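Local coordinates for protein putative fimbriae assembly chaperone (Salmonella typhimurium, PDB 2CO7) that probably acts as a periplasmic chaperone for the assembly of Saf fimbriae, helping their subunits to fold and keeping them ready for polymerisation, at residues 76-81 / 93-98; 146-151 / 168-173. One frame throughout, in Å; residues are numbered along the deposited sequence.

Interaction 1 (76-81 / 93-98)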
ATOM      1  N   LEU B  76      -7.622  17.307   2.446  1.00 22.65           N
ATOM      2  CA  LEU B  76      -8.173  16.663   3.600  1.00 22.91           C
ATOM      3  C   LEU B  76      -7.470  17.242   4.786  1.00 23.10           C
ATOM      4  O   LEU B  76      -6.268  17.460   4.721  1.00 23.44           O
ATOM      5  CB  LEU B  76      -7.886  15.191   3.527  1.00 22.63           C
ATOM      6  CG  LEU B  76      -8.292  14.534   2.218  1.00 28.13           C
ATOM      7  CD1 LEU B  76      -7.917  13.081   2.296  1.00 30.62           C
ATOM      8  CD2 LEU B  76      -9.804  14.743   1.966  1.00 30.19           C
ATOM      9  N   ARG B  77      -8.205  17.483   5.864  1.00 22.10           N
ATOM     10  CA  ARG B  77      -7.617  17.907   7.113  1.00 22.19           C
ATOM     11  C   ARG B  77      -7.534  16.704   8.042  1.00 21.14           C
ATOM     12  O   ARG B  77      -8.529  16.010   8.245  1.00 20.65           O
ATOM     13  CB  ARG B  77      -8.549  18.944   7.743  1.00 22.84           C
ATOM     14  CG  ARG B  77      -8.254  19.276   9.196  1.00 30.76           C
ATOM     15  CD  ARG B  77      -7.206  20.380   9.347  1.00 38.52           C
ATOM     16  NE  ARG B  77      -7.433  21.110  10.594  1.00 42.47           N
ATOM     17  CZ  ARG B  77      -6.497  21.798  11.246  1.00 46.08           C
ATOM     18  NH1 ARG B  77      -5.257  21.858  10.768  1.00 48.54           N
ATOM     19  NH2 ARG B  77      -6.801  22.431  12.375  1.00 46.86           N
ATOM     20  N   ILE B  78      -6.382  16.503   8.666  1.00 20.23           N
ATOM     21  CA  ILE B  78      -6.197  15.389   9.605  1.00 19.07           C
ATOM     22  C   ILE B  78      -5.927  15.980  10.994  1.00 19.49           C
ATOM     23  O   ILE B  78      -5.048  16.805  11.121  1.00 19.44           O
ATOM     24  CB  ILE B  78      -4.978  14.528   9.196  1.00 19.63           C
ATOM     25  CG1 ILE B  78      -5.134  13.981   7.765  1.00 18.66           C
ATOM     26  CG2 ILE B  78      -4.771  13.411  10.238  1.00 20.73           C
ATOM     27  CD1 ILE B  78      -3.838  13.463   7.123  1.00 20.42           C
ATOM     28  N   VAL B  79      -6.674  15.564  12.022  1.00 18.62           N
ATOM     29  CA  VAL B  79      -6.533  16.184  13.350  1.00 18.46           C
ATOM     30  C   VAL B  79      -6.506  15.080  14.409  1.00 19.06           C
ATOM     31  O   VAL B  79      -7.277  14.118  14.320  1.00 18.89           O
ATOM     32  CB  VAL B  79      -7.657  17.255  13.638  1.00 19.49           C
ATOM     33  CG1 VAL B  79      -7.607  18.427  12.661  1.00 20.40           C
ATOM     34  CG2 VAL B  79      -9.046  16.629  13.593  1.00 18.53           C
ATOM     35  N   ARG B  80      -5.553  15.162  15.343  1.00 18.60           N
ATOM     36  CA  ARG B  80      -5.562  14.258  16.496  1.00 20.73           C
ATOM     37  C   ARG B  80      -6.755  14.539  17.375  1.00 21.88           C
ATOM     38  O   ARG B  80      -7.005  15.706  17.717  1.00 22.66           O
ATOM     39  CB  ARG B  80      -4.287  14.404  17.330  1.00 21.13           C
ATOM     40  CG  ARG B  80      -4.187  13.330  18.413  1.00 21.87           C
ATOM     41  CD  ARG B  80      -2.925  13.453  19.314  1.00 23.67           C
ATOM     42  NE  ARG B  80      -2.904  14.711  20.074  1.00 26.14           N
ATOM     43  CZ  ARG B  80      -3.579  14.975  21.200  1.00 31.62           C
ATOM     44  NH1 ARG B  80      -4.379  14.080  21.766  1.00 30.60           N
ATOM     45  NH2 ARG B  80      -3.470  16.179  21.755  1.00 32.84           N
ATOM     46  N   THR B  81      -7.474  13.499  17.808  1.00 23.19           N
ATOM     47  CA  THR B  81      -8.679  13.751  18.628  1.00 25.71           C
ATOM     48  C   THR B  81      -8.641  13.359  20.080  1.00 26.26           C
ATOM     49  O   THR B  81      -9.632  13.595  20.799  1.00 28.84           O
ATOM     50  CB  THR B  81      -9.956  13.100  18.075  1.00 25.51           C
ATOM     51  OG1 THR B  81     -10.929  13.116  19.119  1.00 30.42           O
ATOM     52  CG2 THR B  81      -9.727  11.647  17.717  1.00 23.84           C
ATOM     53  N   GLN B  93       0.690   5.700  12.178  1.00 20.29           N
ATOM     54  CA  GLN B  93      -0.667   5.336  11.744  1.00 20.47           C
ATOM     55  C   GLN B  93      -0.646   5.272  10.196  1.00 19.98           C
ATOM     56  O   GLN B  93       0.370   5.598   9.548  1.00 19.85           O
ATOM     57  CB  GLN B  93      -1.652   6.467  12.150  1.00 21.41           C
ATOM     58  CG  GLN B  93      -2.024   6.624  13.565  1.00 26.23           C
ATOM     59  CD  GLN B  93      -0.964   7.243  14.463  1.00 20.81           C
ATOM     60  OE1 GLN B  93      -0.997   7.012  15.629  1.00 23.97           O
ATOM     61  NE2 GLN B  93      -0.061   8.062  13.917  1.00 22.74           N
ATOM     62  N   TRP B  94      -1.786   4.912   9.605  1.00 19.60           N
ATOM     63  CA  TRP B  94      -1.951   4.948   8.171  1.00 19.42           C
ATOM     64  C   TRP B  94      -3.190   5.759   7.835  1.00 20.30           C
ATOM     65  O   TRP B  94      -4.259   5.508   8.385  1.00 20.89           O
ATOM     66  CB  TRP B  94      -2.179   3.542   7.633  1.00 19.65           C
ATOM     67  CG  TRP B  94      -0.983   2.660   7.781  1.00 19.40           C
ATOM     68  CD1 TRP B  94      -0.685   1.827   8.855  1.00 22.03           C
ATOM     69  CD2 TRP B  94       0.103   2.550   6.870  1.00 20.74           C
ATOM     70  NE1 TRP B  94       0.527   1.202   8.634  1.00 21.74           N
ATOM     71  CE2 TRP B  94       1.037   1.632   7.437  1.00 20.89           C
ATOM     72  CE3 TRP B  94       0.404   3.163   5.646  1.00 19.32           C
ATOM     73  CZ2 TRP B  94       2.222   1.258   6.780  1.00 23.66           C
ATOM     74  CZ3 TRP B  94       1.594   2.764   4.969  1.00 22.79           C
ATOM     75  CH2 TRP B  94       2.494   1.850   5.573  1.00 20.05           C
ATOM     76  N   VAL B  95      -3.032   6.701   6.918  1.00 19.85           N
ATOM     77  CA  VAL B  95      -4.159   7.477   6.391  1.00 20.11           C
ATOM     78  C   VAL B  95      -4.432   6.896   4.992  1.00 20.46           C
ATOM     79  O   VAL B  95      -3.571   6.912   4.132  1.00 19.26           O
ATOM     80  CB  VAL B  95      -3.903   9.032   6.448  1.00 21.64           C
ATOM     81  CG1 VAL B  95      -2.657   9.495   5.639  1.00 20.88           C
ATOM     82  CG2 VAL B  95      -5.134   9.799   5.992  1.00 22.12           C
ATOM     83  N   CYS B  96      -5.657   6.395   4.816  1.00 20.19           N
ATOM     84  CA  CYS B  96      -6.049   5.657   3.626  1.00 21.69           C
ATOM     85  C   CYS B  96      -7.180   6.387   2.915  1.00 20.87           C
ATOM     86  O   CYS B  96      -8.080   6.935   3.548  1.00 21.09           O
ATOM     87  CB  CYS B  96      -6.543   4.289   4.027  1.00 21.49           C
ATOM     88  SG  CYS B  96      -5.263   3.190   4.676  1.00 24.71           S
ATOM     89  N   ILE B  97      -7.098   6.375   1.599  1.00 20.09           N
ATOM     90  CA  ILE B  97      -8.043   7.054   0.729  1.00 20.26           C
ATOM     91  C   ILE B  97      -8.608   5.969  -0.155  1.00 20.16           C
ATOM     92  O   ILE B  97      -7.843   5.368  -0.919  1.00 20.42           O
ATOM     93  CB  ILE B  97      -7.283   8.075  -0.188  1.00 20.89           C
ATOM     94  CG1 ILE B  97      -6.574   9.167   0.621  1.00 24.61           C
ATOM     95  CG2 ILE B  97      -8.194   8.665  -1.286  1.00 22.73           C
ATOM     96  CD1 ILE B  97      -7.391   9.785   1.676  1.00 27.40           C
ATOM     97  N   LYS B  98      -9.905   5.692  -0.006  1.00 18.83           N
ATOM     98  CA  LYS B  98     -10.616   4.728  -0.858  1.00 19.60           C
ATOM     99  C   LYS B  98     -11.352   5.494  -1.945  1.00 19.88           C
ATOM    100  O   LYS B  98     -12.143   6.409  -1.641  1.00 20.34           O
ATOM    101  CB  LYS B  98     -11.657   3.932  -0.061  1.00 19.12           C
ATOM    102  CG  LYS B  98     -12.391   2.871  -0.920  1.00 19.92           C
ATOM    103  CD  LYS B  98     -13.534   2.166  -0.171  1.00 21.07           C
ATOM    104  CE  LYS B  98     -13.032   1.480   1.101  1.00 26.93           C
ATOM    105  NZ  LYS B  98     -12.197   0.284   0.740  1.00 26.64           N
TER
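The N-terminal, PapD-like domain of this pilus chaperone has an immunoglobulin-like fold, and strands 73-80 and 91-100 illustrate how such a fold fills its interior: they share no backbone hydrogen bond and meet through side chains alone. Leu76 and Ile78, alternate residues of one strand, point inward at Ile97 and Val95, alternate residues of the other, with the CA atoms of Ile78 and Val95 still 8.8 Å apart. All four side chains are buried and purely aliphatic. Cys96, between Val95 and Ile97 on the strand's other side, forms a disulfide with Cys125 of strand 116-131. Leu76 also touches Phe66, and Ile78 touches Leu128, so strands 59-68 and 116-131 contribute to the same core. The bond from CA to CB of Ile97 does not point at the other strand; with CG1 anti to the carbonyl carbon (chi1 -62°) and the arm bent again at chi2 (-47°), the terminal methyl comes nearer to it. Ile78 and Val95 approach at a slant, CD1 of Ile78 lying 4.0 Å from CG2 of Val95, an ordinary van der Waals distance. Leu76 and Ile97 instead meet tip to tip, CD1 of Leu76 being 3.4 Å from CD1 of Ile97, closer than methyl carbons usually pack.

Interaction 2 (146-151 / 168-173)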
ATOM      1  N   LEU B 146      22.091   3.783  13.439  1.00 22.79           N
ATOM      2  CA  LEU B 146      21.619   2.422  13.208  1.00 21.55           C
ATOM      3  C   LEU B 146      22.790   1.484  13.394  1.00 21.03           C
ATOM      4  O   LEU B 146      23.893   1.820  12.998  1.00 20.94           O
ATOM      5  CB  LEU B 146      21.040   2.271  11.799  1.00 22.01           C
ATOM      6  CG  LEU B 146      19.801   3.133  11.532  1.00 22.72           C
ATOM      7  CD1 LEU B 146      19.072   2.674  10.283  1.00 27.67           C
ATOM      8  CD2 LEU B 146      18.858   3.101  12.722  1.00 24.67           C
ATOM      9  N   ARG B 147      22.556   0.345  14.039  1.00 19.99           N
ATOM     10  CA  ARG B 147      23.611  -0.661  14.264  1.00 20.68           C
ATOM     11  C   ARG B 147      23.252  -1.899  13.447  1.00 19.69           C
ATOM     12  O   ARG B 147      22.106  -2.330  13.462  1.00 20.60           O
ATOM     13  CB  ARG B 147      23.715  -1.002  15.757  1.00 20.29           C
ATOM     14  CG  ARG B 147      24.883  -1.930  16.065  1.00 24.00           C
ATOM     15  CD  ARG B 147      25.271  -1.956  17.528  1.00 32.38           C
ATOM     16  NE  ARG B 147      24.680  -3.126  18.157  1.00 40.55           N
ATOM     17  CZ  ARG B 147      25.330  -4.214  18.554  1.00 39.93           C
ATOM     18  NH1 ARG B 147      26.654  -4.327  18.451  1.00 43.74           N
ATOM     19  NH2 ARG B 147      24.630  -5.197  19.100  1.00 42.41           N
ATOM     20  N   TRP B 148      24.224  -2.467  12.743  1.00 19.71           N
ATOM     21  CA  TRP B 148      23.994  -3.607  11.873  1.00 19.32           C
ATOM     22  C   TRP B 148      24.807  -4.781  12.360  1.00 19.73           C
ATOM     23  O   TRP B 148      25.958  -4.638  12.825  1.00 18.65           O
ATOM     24  CB  TRP B 148      24.319  -3.261  10.400  1.00 19.08           C
ATOM     25  CG  TRP B 148      23.522  -2.069   9.839  1.00 20.40           C
ATOM     26  CD1 TRP B 148      23.757  -0.736  10.070  1.00 18.71           C
ATOM     27  CD2 TRP B 148      22.389  -2.126   8.954  1.00 19.15           C
ATOM     28  NE1 TRP B 148      22.838   0.033   9.391  1.00 21.98           N
ATOM     29  CE2 TRP B 148      21.988  -0.792   8.698  1.00 20.34           C
ATOM     30  CE3 TRP B 148      21.678  -3.178   8.344  1.00 19.81           C
ATOM     31  CZ2 TRP B 148      20.916  -0.477   7.848  1.00 19.79           C
ATOM     32  CZ3 TRP B 148      20.612  -2.864   7.504  1.00 19.67           C
ATOM     33  CH2 TRP B 148      20.229  -1.524   7.281  1.00 19.67           C
ATOM     34  N   VAL B 149      24.206  -5.958  12.288  1.00 19.99           N
ATOM     35  CA  VAL B 149      24.872  -7.177  12.697  1.00 20.68           C
ATOM     36  C   VAL B 149      24.596  -8.167  11.577  1.00 21.17           C
ATOM     37  O   VAL B 149      23.461  -8.274  11.114  1.00 20.53           O
ATOM     38  CB  VAL B 149      24.324  -7.689  14.055  1.00 20.43           C
ATOM     39  CG1 VAL B 149      25.095  -8.910  14.533  1.00 21.55           C
ATOM     40  CG2 VAL B 149      24.384  -6.594  15.103  1.00 22.25           C
ATOM     41  N   GLU B 150      25.637  -8.852  11.117  1.00 22.41           N
ATOM     42  CA  GLU B 150      25.486  -9.905  10.104  1.00 24.36           C
ATOM     43  C   GLU B 150      25.941 -11.224  10.701  1.00 25.21           C
ATOM     44  O   GLU B 150      27.072 -11.326  11.154  1.00 25.30           O
ATOM     45  CB  GLU B 150      26.317  -9.597   8.846  1.00 23.60           C
ATOM     46  CG  GLU B 150      26.048  -8.209   8.245  1.00 25.58           C
ATOM     47  CD  GLU B 150      26.923  -7.891   7.036  1.00 25.58           C
ATOM     48  OE1 GLU B 150      26.790  -6.786   6.486  1.00 28.56           O
ATOM     49  OE2 GLU B 150      27.738  -8.736   6.638  1.00 27.95           O
ATOM     50  N   THR B 151      25.044 -12.208  10.743  1.00 26.29           N
ATOM     51  CA  THR B 151      25.444 -13.580  11.055  1.00 27.54           C
ATOM     52  C   THR B 151      24.830 -14.498  10.018  1.00 27.52           C
ATOM     53  O   THR B 151      23.608 -14.486   9.824  1.00 27.47           O
ATOM     54  CB  THR B 151      25.033 -14.072  12.472  1.00 27.93           C
ATOM     55  OG1 THR B 151      24.122 -15.173  12.363  1.00 29.51           O
ATOM     56  CG2 THR B 151      24.438 -12.964  13.327  1.00 26.92           C
ATOM     57  N   ALA B 168      15.580   3.159   2.468  1.00 22.13           N
ATOM     58  CA  ALA B 168      15.569   2.952   1.024  1.00 21.79           C
ATOM     59  C   ALA B 168      16.993   2.693   0.529  1.00 21.72           C
ATOM     60  O   ALA B 168      17.975   3.026   1.219  1.00 21.51           O
ATOM     61  CB  ALA B 168      14.961   4.154   0.332  1.00 23.05           C
ATOM     62  N   SER B 169      17.092   2.086  -0.654  1.00 21.62           N
ATOM     63  CA  SER B 169      18.370   1.914  -1.376  1.00 21.12           C
ATOM     64  C   SER B 169      19.440   1.264  -0.491  1.00 20.95           C
ATOM     65  O   SER B 169      20.603   1.670  -0.521  1.00 21.16           O
ATOM     66  CB  SER B 169      18.858   3.266  -1.913  1.00 21.94           C
ATOM     67  OG  SER B 169      17.996   3.784  -2.938  1.00 23.93           O
ATOM     68  N   VAL B 170      19.031   0.281   0.321  1.00 20.01           N
ATOM     69  CA  VAL B 170      19.965  -0.523   1.141  1.00 18.70           C
ATOM     70  C   VAL B 170      20.833  -1.519   0.317  1.00 18.68           C
ATOM     71  O   VAL B 170      20.301  -2.299  -0.473  1.00 17.47           O
ATOM     72  CB  VAL B 170      19.207  -1.334   2.246  1.00 18.74           C
ATOM     73  CG1 VAL B 170      20.186  -2.066   3.130  1.00 18.89           C
ATOM     74  CG2 VAL B 170      18.301  -0.438   3.093  1.00 20.02           C
ATOM     75  N   THR B 171      22.154  -1.510   0.521  1.00 17.51           N
ATOM     76  CA  THR B 171      23.038  -2.498  -0.106  1.00 18.04           C
ATOM     77  C   THR B 171      24.013  -3.121   0.886  1.00 17.98           C
ATOM     78  O   THR B 171      24.402  -2.485   1.862  1.00 17.05           O
ATOM     79  CB  THR B 171      23.873  -1.912  -1.286  1.00 18.50           C
ATOM     80  OG1 THR B 171      24.593  -0.740  -0.850  1.00 18.81           O
ATOM     81  CG2 THR B 171      22.963  -1.575  -2.475  1.00 17.80           C
ATOM     82  N   VAL B 172      24.384  -4.372   0.635  1.00 17.04           N
ATOM     83  CA  VAL B 172      25.379  -5.077   1.438  1.00 18.12           C
ATOM     84  C   VAL B 172      26.481  -5.567   0.503  1.00 18.86           C
ATOM     85  O   VAL B 172      26.229  -6.353  -0.410  1.00 18.15           O
ATOM     86  CB  VAL B 172      24.745  -6.245   2.257  1.00 18.04           C
ATOM     87  CG1 VAL B 172      25.820  -7.093   2.926  1.00 18.30           C
ATOM     88  CG2 VAL B 172      23.766  -5.675   3.300  1.00 19.15           C
ATOM     89  N   GLY B 173      27.701  -5.083   0.733  1.00 19.58           N
ATOM     90  CA  GLY B 173      28.795  -5.254  -0.221  1.00 20.15           C
ATOM     91  C   GLY B 173      28.356  -4.948  -1.647  1.00 20.78           C
ATOM     92  O   GLY B 173      28.704  -5.673  -2.587  1.00 20.96           O
TER
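Trp148 brings the outer end of its indole against Val170, with CH2 of Trp148 4.2 Å from CG1 of Val170. The two side chains slant past one another, and the methyl reaches the six-membered ring at its far corner. Placing CG anti to the carbonyl carbon (chi1 -58°) sends the indole inward from strand 147-151, and its length spans most of the gap to strand 170-172. CG1 of Val170, anti to the backbone N, meets it from the other strand. The same indole meets the rings of Trp203 and Tyr218 at inclined angles and touches Leu155 and Val157, so Val170 is one part of a largely aromatic and aliphatic surround.

Two residues along, on the same side of the strand, Glu150 and Val172 reach toward each other from opposite directions. The glutamate chain is extended beyond CG (chi2 177°), which carries the carboxylate across until OE1 of Glu150 is 3.7 Å from CG1 of Val172. This is a van der Waals contact between an acid oxygen and a methyl, with no hydrogen bond between the segments. The other oxygen, OE2, receives a weak hydrogen bond from the backbone N of Gly199, while His198 and Leu220 also touch this side chain. Glu150 is only partly buried, whereas Val172 is buried, so the polar group lies toward the border of the packed interior. With the CA atoms of Glu150 and Val172 9.9 Å apart, the strands are joined by side chains rather than backbone pairing, as between the facing sheets of the immunoglobulin-like beta-sandwich that forms the C-terminal domain of PapD-family chaperones.

Both contacts show one principle of beta-sandwich construction, seen here in one contact from each domain of the chaperone: strands lacking mutual backbone bonds are joined by alternate inward side chains. Interaction 1 is wholly buried and aliphatic, and its two strands are connected through neighbouring strands of one eight-stranded mixed sheet but are not adjacent in it. Interaction 2 joins strands of separate sheets, with an indole at its buried end and a carboxylate at its partly exposed end. The amounts of surface are similar, 131 Å² for 76-81 with 93-98 and 120 Å² for 146-151 with 168-173. Their centres lie 33 Å apart, on opposite sides of the chain's centre, and they share no strand.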